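Side-chain contacts in putative acetyltransferase (Nocardia farcinica, PDB 3D9W), which probably catalyses the transfer of an acetyl group from acetyl-coenzyme A to arylamines, as expected of an arylamine N-acetyltransferase: residues L22-F27 / K72-R77; T47-E52 / Y83-L88. All blocks are in the same frame, centred on the assembly; numbering follows the deposited sequence.

Interaction 1 (L22-F27 / K72-R77); sequences LARIGF and KLVHSR
Arg24 extends from the last turn of helix 18-25 to the C-terminal end of helix 66-73, where it meets Leu73 and Val74. Its NE donates to the backbone oxygen Leu73 O at 3.0 Å. The acceptor lies at the edge of the guanidinium, close to its plane, and the donor sits almost on the extension of the carbonyl bond (C=O...N 165°); the hydrogen bond is moderately bent, with N-H...O 151°. A water bridges the same edge, accepting from Arg24 NH2 at 2.8 Å and donating to Leu73 O at 2.7 Å. Two donors thus converge on one carbonyl, which probably helps to fix the rotation of the guanidinium, with the carbonyl oxygen at its edge. Nearer the backbone the arginine chain makes van der Waals contacts: Arg24 CB lies against Val74 CG1 at 3.9 Å, and Arg24 CG passes 3.7 Å from the backbone oxygen Val74 O. A bend of the arginine chain at chi2 (-89°) carries it past the valine to the carbonyl beyond. Val74 also packs on Ala20 and Tyr21, while Leu73 and Val74 both touch Leu88 of helix 82-95. The positive group beside the carbonyl end of helix 66-73 would probably be favoured by the helix dipole. Two residues beyond Arg24, Gly26 ends helix 18-25 in a Schellman motif, and the two helix ends meet within the N-terminal helical part characteristic of the arylamine N-acetyltransferase fold.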
ATOM      1  N   LEU A  22     -12.559   1.479 -11.437  1.00 22.95           N
ATOM      2  CA  LEU A  22     -13.636   0.930 -10.615  1.00 23.12           C
ATOM      3  C   LEU A  22     -14.010  -0.489 -11.040  1.00 23.44           C
ATOM      4  O   LEU A  22     -14.376  -1.331 -10.205  1.00 22.36           O
ATOM      5  CB  LEU A  22     -14.864   1.845 -10.673  1.00 20.92           C
ATOM      6  CG  LEU A  22     -14.610   3.243 -10.109  1.00 20.27           C
ATOM      7  CD1 LEU A  22     -15.886   4.063 -10.186  1.00 19.92           C
ATOM      8  CD2 LEU A  22     -14.122   3.138  -8.675  1.00 16.89           C
ATOM      9  N   ALA A  23     -13.898  -0.746 -12.340  1.00 22.50           N
ATOM     10  CA  ALA A  23     -14.206  -2.055 -12.891  1.00 22.50           C
ATOM     11  C   ALA A  23     -13.141  -3.040 -12.452  1.00 22.32           C
ATOM     12  O   ALA A  23     -13.430  -4.175 -12.093  1.00 22.80           O
ATOM     13  CB  ALA A  23     -14.247  -1.987 -14.403  1.00 21.92           C
ATOM     14  N   ARG A  24     -11.901  -2.585 -12.468  1.00 23.15           N
ATOM     15  CA  ARG A  24     -10.784  -3.429 -12.098  1.00 24.38           C
ATOM     16  C   ARG A  24     -10.782  -3.873 -10.635  1.00 24.85           C
ATOM     17  O   ARG A  24     -10.371  -4.991 -10.339  1.00 25.16           O
ATOM     18  CB  ARG A  24      -9.475  -2.710 -12.437  1.00 24.65           C
ATOM     19  CG  ARG A  24      -8.253  -3.594 -12.402  1.00 24.26           C
ATOM     20  CD  ARG A  24      -7.634  -3.619 -11.027  1.00 22.71           C
ATOM     21  NE  ARG A  24      -6.492  -4.525 -10.974  1.00 22.30           N
ATOM     22  CZ  ARG A  24      -6.581  -5.821 -10.708  1.00 21.36           C
ATOM     23  NH1 ARG A  24      -7.761  -6.376 -10.465  1.00 20.43           N
ATOM     24  NH2 ARG A  24      -5.483  -6.558 -10.680  1.00 22.25           N
ATOM     25  N   ILE A  25     -11.223  -3.012  -9.720  1.00 24.83           N
ATOM     26  CA  ILE A  25     -11.239  -3.381  -8.305  1.00 24.31           C
ATOM     27  C   ILE A  25     -12.569  -3.981  -7.906  1.00 24.95           C
ATOM     28  O   ILE A  25     -12.712  -4.531  -6.817  1.00 25.47           O
ATOM     29  CB  ILE A  25     -10.950  -2.179  -7.391  1.00 23.77           C
ATOM     30  CG1 ILE A  25     -12.129  -1.198  -7.417  1.00 23.27           C
ATOM     31  CG2 ILE A  25      -9.640  -1.517  -7.819  1.00 24.29           C
ATOM     32  CD1 ILE A  25     -11.951  -0.005  -6.478  1.00 19.72           C
ATOM     33  N   GLY A  26     -13.547  -3.863  -8.795  1.00 25.66           N
ATOM     34  CA  GLY A  26     -14.857  -4.428  -8.525  1.00 25.52           C
ATOM     35  C   GLY A  26     -15.798  -3.549  -7.730  1.00 25.97           C
ATOM     36  O   GLY A  26     -16.604  -4.041  -6.944  1.00 25.73           O
ATOM     37  N   PHE A  27     -15.705  -2.242  -7.919  1.00 26.76           N
ATOM     38  CA  PHE A  27     -16.594  -1.355  -7.194  1.00 27.00           C
ATOM     39  C   PHE A  27     -18.024  -1.606  -7.676  1.00 27.53           C
ATOM     40  O   PHE A  27     -18.239  -1.997  -8.821  1.00 28.16           O
ATOM     41  CB  PHE A  27     -16.210   0.100  -7.437  1.00 27.06           C
ATOM     42  CG  PHE A  27     -16.911   1.055  -6.523  1.00 28.38           C
ATOM     43  CD1 PHE A  27     -16.686   1.008  -5.148  1.00 28.54           C
ATOM     44  CD2 PHE A  27     -17.827   1.969  -7.021  1.00 27.14           C
ATOM     45  CE1 PHE A  27     -17.368   1.855  -4.286  1.00 29.03           C
ATOM     46  CE2 PHE A  27     -18.513   2.819  -6.164  1.00 27.94           C
ATOM     47  CZ  PHE A  27     -18.284   2.761  -4.794  1.00 28.81           C
ATOM     48  N   LYS A  72      -0.258  -0.378 -15.804  1.00 26.29           N
ATOM     49  CA  LYS A  72       0.349  -1.408 -14.972  1.00 24.68           C
ATOM     50  C   LYS A  72      -0.630  -2.043 -13.976  1.00 25.26           C
ATOM     51  O   LYS A  72      -0.794  -3.267 -13.941  1.00 25.60           O
ATOM     52  CB  LYS A  72       1.523  -0.791 -14.217  1.00 21.85           C
ATOM     53  CG  LYS A  72       2.353  -1.755 -13.401  1.00 20.39           C
ATOM     54  CD  LYS A  72       3.462  -0.997 -12.696  1.00 18.40           C
ATOM     55  CE  LYS A  72       4.452  -1.901 -11.998  1.00 15.54           C
ATOM     56  NZ  LYS A  72       5.542  -1.083 -11.411  1.00 14.66           N
ATOM     57  N   LEU A  73      -1.292  -1.202 -13.183  1.00 24.53           N
ATOM     58  CA  LEU A  73      -2.224  -1.672 -12.159  1.00 23.11           C
ATOM     59  C   LEU A  73      -3.663  -1.934 -12.579  1.00 23.84           C
ATOM     60  O   LEU A  73      -4.366  -2.695 -11.912  1.00 23.99           O
ATOM     61  CB  LEU A  73      -2.224  -0.694 -10.985  1.00 21.07           C
ATOM     62  CG  LEU A  73      -0.846  -0.308 -10.458  1.00 19.03           C
ATOM     63  CD1 LEU A  73      -1.009   0.419  -9.145  1.00 17.85           C
ATOM     64  CD2 LEU A  73       0.004  -1.545 -10.275  1.00 18.19           C
ATOM     65  N   VAL A  74      -4.108  -1.310 -13.667  1.00 24.17           N
ATOM     66  CA  VAL A  74      -5.483  -1.497 -14.131  1.00 23.28           C
ATOM     67  C   VAL A  74      -5.580  -2.316 -15.413  1.00 23.05           C
ATOM     68  O   VAL A  74      -6.566  -3.019 -15.622  1.00 23.71           O
ATOM     69  CB  VAL A  74      -6.203  -0.129 -14.361  1.00 23.78           C
ATOM     70  CG1 VAL A  74      -7.593  -0.355 -14.947  1.00 20.37           C
ATOM     71  CG2 VAL A  74      -6.311   0.637 -13.048  1.00 21.17           C
ATOM     72  N   HIS A  75      -4.565  -2.244 -16.268  1.00 22.57           N
ATOM     73  CA  HIS A  75      -4.613  -2.981 -17.530  1.00 23.15           C
ATOM     74  C   HIS A  75      -3.611  -4.107 -17.682  1.00 22.33           C
ATOM     75  O   HIS A  75      -3.428  -4.619 -18.783  1.00 23.64           O
ATOM     76  CB  HIS A  75      -4.440  -2.018 -18.699  1.00 24.17           C
ATOM     77  CG  HIS A  75      -5.423  -0.902 -18.693  1.00 25.53           C
ATOM     78  ND1 HIS A  75      -6.781  -1.113 -18.780  1.00 26.23           N
ATOM     79  CD2 HIS A  75      -5.254   0.433 -18.555  1.00 26.69           C
ATOM     80  CE1 HIS A  75      -7.409   0.047 -18.693  1.00 27.71           C
ATOM     81  NE2 HIS A  75      -6.505   1.000 -18.556  1.00 27.41           N
ATOM     82  N   SER A  76      -2.952  -4.486 -16.597  1.00 21.61           N
ATOM     83  CA  SER A  76      -1.980  -5.567 -16.655  1.00 22.48           C
ATOM     84  C   SER A  76      -2.035  -6.355 -15.373  1.00 23.16           C
ATOM     85  O   SER A  76      -2.627  -5.917 -14.387  1.00 24.16           O
ATOM     86  CB  SER A  76      -0.560  -5.028 -16.844  1.00 21.47           C
ATOM     87  OG  SER A  76      -0.412  -4.405 -18.109  1.00 25.42           O
ATOM     88  N   ARG A  77      -1.416  -7.527 -15.391  1.00 23.84           N
ATOM     89  CA  ARG A  77      -1.372  -8.373 -14.214  1.00 23.39           C
ATOM     90  C   ARG A  77      -0.099  -8.024 -13.501  1.00 22.83           C
ATOM     91  O   ARG A  77       0.863  -8.778 -13.510  1.00 22.30           O
ATOM     92  CB  ARG A  77      -1.372  -9.839 -14.615  1.00 27.02           C
ATOM     93  CG  ARG A  77      -2.650 -10.254 -15.319  1.00 29.27           C
ATOM     94  CD  ARG A  77      -3.412 -11.210 -14.461  1.00 31.20           C
ATOM     95  NE  ARG A  77      -2.649 -12.440 -14.296  1.00 33.59           N
ATOM     96  CZ  ARG A  77      -2.882 -13.343 -13.352  1.00 34.86           C
ATOM     97  NH1 ARG A  77      -3.863 -13.163 -12.466  1.00 35.14           N
ATOM     98  NH2 ARG A  77      -2.135 -14.433 -13.301  1.00 37.39           N
TER
HETATM   99  O   HOH W   1      -3.319  -5.108 -11.588  1.00 38.71           O

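Interaction 2 (T47-E52 / Y83-L88); sequences TAIPFE and YENAGL
Ile49 and Asn85 point toward each other where the loop after helix 35-48 faces helix 82-95, and their side chains slide past one another in opposite directions. The branch methyl Ile49 CG2, anti to its own backbone nitrogen, lies 3.5 Å from Asn85 OD1, with Ile49 CB slightly farther from the same oxygen at 3.8 Å. That oxygen accepts a hydrogen bond from His45 NE2, so the other end of the amide, ND2, faces the loop backbone. A water joins the two sides there: it donates to Ile49 O at 3.0 Å and accepts a weak bond from Asn85 ND2 at 2.8 Å. In arylamine N-acetyltransferases the nucleophilic cysteine stands at the start of the helix equivalent to 82-95, so this loop probably packs close to the active site. One residue earlier on the helix, Glu84 has CG beside the backbone nitrogen and runs on extended (chi2 166°), which leaves OE1 near the backbone oxygen of Glu52. A second water donates to Glu52 O at 2.9 Å and to Glu84 OE1 at 3.1 Å; Tyr81 N is a further donor to OE1. The two buried carboxylates approach no closer than 6.3 Å, from Glu52 OE1 to Glu84 OE2. Their like charges are probably offset by separate cations, Arg78 at Glu52 and Lys72 at Glu84.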
ATOM      1  N   THR A  47      -7.941  -5.505  -1.628  1.00 18.09           N
ATOM      2  CA  THR A  47      -8.111  -6.945  -1.862  1.00 17.41           C
ATOM      3  C   THR A  47      -8.048  -7.346  -3.328  1.00 16.18           C
ATOM      4  O   THR A  47      -8.151  -8.526  -3.659  1.00 14.42           O
ATOM      5  CB  THR A  47      -9.439  -7.476  -1.265  1.00 17.35           C
ATOM      6  OG1 THR A  47     -10.551  -6.883  -1.936  1.00 17.23           O
ATOM      7  CG2 THR A  47      -9.519  -7.150   0.213  1.00 17.19           C
ATOM      8  N   ALA A  48      -7.859  -6.361  -4.198  1.00 15.72           N
ATOM      9  CA  ALA A  48      -7.788  -6.618  -5.625  1.00 15.96           C
ATOM     10  C   ALA A  48      -6.388  -6.423  -6.206  1.00 18.41           C
ATOM     11  O   ALA A  48      -5.897  -7.280  -6.946  1.00 18.79           O
ATOM     12  CB  ALA A  48      -8.779  -5.726  -6.359  1.00 11.74           C
ATOM     13  N   ILE A  49      -5.746  -5.306  -5.863  1.00 18.34           N
ATOM     14  CA  ILE A  49      -4.423  -4.982  -6.399  1.00 18.82           C
ATOM     15  C   ILE A  49      -3.246  -5.671  -5.712  1.00 19.06           C
ATOM     16  O   ILE A  49      -3.135  -5.629  -4.490  1.00 19.96           O
ATOM     17  CB  ILE A  49      -4.173  -3.456  -6.332  1.00 19.79           C
ATOM     18  CG1 ILE A  49      -5.378  -2.702  -6.904  1.00 20.59           C
ATOM     19  CG2 ILE A  49      -2.907  -3.098  -7.097  1.00 19.41           C
ATOM     20  CD1 ILE A  49      -5.704  -3.064  -8.328  1.00 18.34           C
ATOM     21  N   PRO A  50      -2.358  -6.325  -6.488  1.00 18.05           N
ATOM     22  CA  PRO A  50      -1.194  -7.003  -5.909  1.00 18.35           C
ATOM     23  C   PRO A  50      -0.132  -6.000  -5.424  1.00 18.56           C
ATOM     24  O   PRO A  50      -0.130  -4.835  -5.815  1.00 19.12           O
ATOM     25  CB  PRO A  50      -0.674  -7.854  -7.074  1.00 18.17           C
ATOM     26  CG  PRO A  50      -1.867  -8.113  -7.882  1.00 17.23           C
ATOM     27  CD  PRO A  50      -2.553  -6.766  -7.877  1.00 17.82           C
ATOM     28  N   PHE A  51       0.767  -6.459  -4.567  1.00 18.00           N
ATOM     29  CA  PHE A  51       1.837  -5.610  -4.071  1.00 18.16           C
ATOM     30  C   PHE A  51       3.166  -6.163  -4.589  1.00 19.05           C
ATOM     31  O   PHE A  51       3.425  -7.358  -4.493  1.00 19.07           O
ATOM     32  CB  PHE A  51       1.830  -5.593  -2.552  1.00 17.67           C
ATOM     33  CG  PHE A  51       2.919  -4.767  -1.956  1.00 19.22           C
ATOM     34  CD1 PHE A  51       4.228  -5.242  -1.909  1.00 20.03           C
ATOM     35  CD2 PHE A  51       2.640  -3.516  -1.430  1.00 18.94           C
ATOM     36  CE1 PHE A  51       5.242  -4.484  -1.343  1.00 20.60           C
ATOM     37  CE2 PHE A  51       3.644  -2.747  -0.860  1.00 19.94           C
ATOM     38  CZ  PHE A  51       4.950  -3.233  -0.816  1.00 20.74           C
ATOM     39  N   GLU A  52       4.013  -5.298  -5.136  1.00 19.54           N
ATOM     40  CA  GLU A  52       5.281  -5.769  -5.669  1.00 21.02           C
ATOM     41  C   GLU A  52       6.291  -4.665  -5.910  1.00 21.44           C
ATOM     42  O   GLU A  52       5.924  -3.509  -6.107  1.00 21.14           O
ATOM     43  CB  GLU A  52       5.042  -6.494  -6.982  1.00 21.23           C
ATOM     44  CG  GLU A  52       4.256  -5.655  -7.945  1.00 22.95           C
ATOM     45  CD  GLU A  52       4.747  -5.800  -9.343  1.00 23.10           C
ATOM     46  OE1 GLU A  52       5.949  -5.557  -9.551  1.00 25.17           O
ATOM     47  OE2 GLU A  52       3.942  -6.150 -10.231  1.00 24.22           O
ATOM     48  N   TYR A  83       3.528   4.048  -2.887  1.00 25.54           N
ATOM     49  CA  TYR A  83       3.337   5.220  -3.740  1.00 24.14           C
ATOM     50  C   TYR A  83       2.483   4.947  -4.979  1.00 23.04           C
ATOM     51  O   TYR A  83       1.572   5.704  -5.297  1.00 22.35           O
ATOM     52  CB  TYR A  83       4.696   5.783  -4.163  1.00 25.05           C
ATOM     53  CG  TYR A  83       5.517   6.368  -3.026  1.00 24.98           C
ATOM     54  CD1 TYR A  83       5.129   7.548  -2.397  1.00 25.57           C
ATOM     55  CD2 TYR A  83       6.683   5.741  -2.584  1.00 25.33           C
ATOM     56  CE1 TYR A  83       5.878   8.092  -1.355  1.00 26.13           C
ATOM     57  CE2 TYR A  83       7.439   6.274  -1.544  1.00 25.91           C
ATOM     58  CZ  TYR A  83       7.028   7.451  -0.936  1.00 26.60           C
ATOM     59  OH  TYR A  83       7.766   7.994   0.083  1.00 26.52           O
ATOM     60  N   GLU A  84       2.788   3.870  -5.683  1.00 21.96           N
ATOM     61  CA  GLU A  84       2.039   3.522  -6.877  1.00 22.48           C
ATOM     62  C   GLU A  84       0.573   3.342  -6.515  1.00 21.98           C
ATOM     63  O   GLU A  84      -0.319   3.888  -7.162  1.00 21.66           O
ATOM     64  CB  GLU A  84       2.595   2.230  -7.478  1.00 22.39           C
ATOM     65  CG  GLU A  84       4.022   2.341  -7.989  1.00 22.80           C
ATOM     66  CD  GLU A  84       4.655   0.989  -8.269  1.00 24.48           C
ATOM     67  OE1 GLU A  84       4.964   0.267  -7.302  1.00 25.08           O
ATOM     68  OE2 GLU A  84       4.843   0.643  -9.453  1.00 26.22           O
ATOM     69  N   ASN A  85       0.332   2.574  -5.462  1.00 22.50           N
ATOM     70  CA  ASN A  85      -1.019   2.305  -5.000  1.00 21.71           C
ATOM     71  C   ASN A  85      -1.756   3.543  -4.511  1.00 22.43           C
ATOM     72  O   ASN A  85      -2.889   3.792  -4.913  1.00 23.95           O
ATOM     73  CB  ASN A  85      -0.991   1.260  -3.889  1.00 20.49           C
ATOM     74  CG  ASN A  85      -1.316  -0.123  -4.391  1.00 20.86           C
ATOM     75  OD1 ASN A  85      -2.373  -0.349  -4.963  1.00 21.46           O
ATOM     76  ND2 ASN A  85      -0.413  -1.058  -4.175  1.00 21.04           N
ATOM     77  N   ALA A  86      -1.121   4.321  -3.644  1.00 21.79           N
ATOM     78  CA  ALA A  86      -1.761   5.515  -3.112  1.00 20.91           C
ATOM     79  C   ALA A  86      -2.028   6.553  -4.194  1.00 20.82           C
ATOM     80  O   ALA A  86      -3.068   7.217  -4.186  1.00 20.64           O
ATOM     81  CB  ALA A  86      -0.904   6.114  -1.997  1.00 21.95           C
ATOM     82  N   GLY A  87      -1.089   6.682  -5.126  1.00 20.60           N
ATOM     83  CA  GLY A  87      -1.228   7.649  -6.203  1.00 20.25           C
ATOM     84  C   GLY A  87      -2.455   7.417  -7.058  1.00 20.35           C
ATOM     85  O   GLY A  87      -3.140   8.355  -7.482  1.00 19.47           O
ATOM     86  N   LEU A  88      -2.733   6.147  -7.311  1.00 20.63           N
ATOM     87  CA  LEU A  88      -3.882   5.774  -8.116  1.00 22.31           C
ATOM     88  C   LEU A  88      -5.151   5.961  -7.301  1.00 22.02           C
ATOM     89  O   LEU A  88      -6.139   6.519  -7.787  1.00 21.98           O
ATOM     90  CB  LEU A  88      -3.756   4.318  -8.559  1.00 23.61           C
ATOM     91  CG  LEU A  88      -4.783   3.815  -9.565  1.00 24.33           C
ATOM     92  CD1 LEU A  88      -4.675   4.639 -10.834  1.00 24.16           C
ATOM     93  CD2 LEU A  88      -4.544   2.336  -9.845  1.00 25.62           C
TER
HETATM   94  O   HOH W   2      -1.601  -3.430  -3.164  1.00 17.89           O
HETATM   95  O   HOH W   3       7.253  -1.710  -7.939  1.00 20.48           O

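Overall arrangement
From the N terminus the segments come in the order 22-27, 47-52, 72-77 and 83-88, so the two contacts cross. Interaction 1 closes a loop holding helices 35-48, 54-57 and most of 66-73. Interaction 2 closes a second loop, from residues 47-52 to 83-88, which starts within the first and ends beyond it, on helix 82-95. Their centres lie about 10 Å apart. Arg24 of interaction 1 packs on the Ile49 side chain of interaction 2, and Lys72 NZ reaches Glu84 OE2 at 2.7 Å. Together they tie helices 18-25 and 66-73 to helix 82-95 and to the loop after helix 35-48, with interaction 1 farther from the centre of the chain and interaction 2 buried near it.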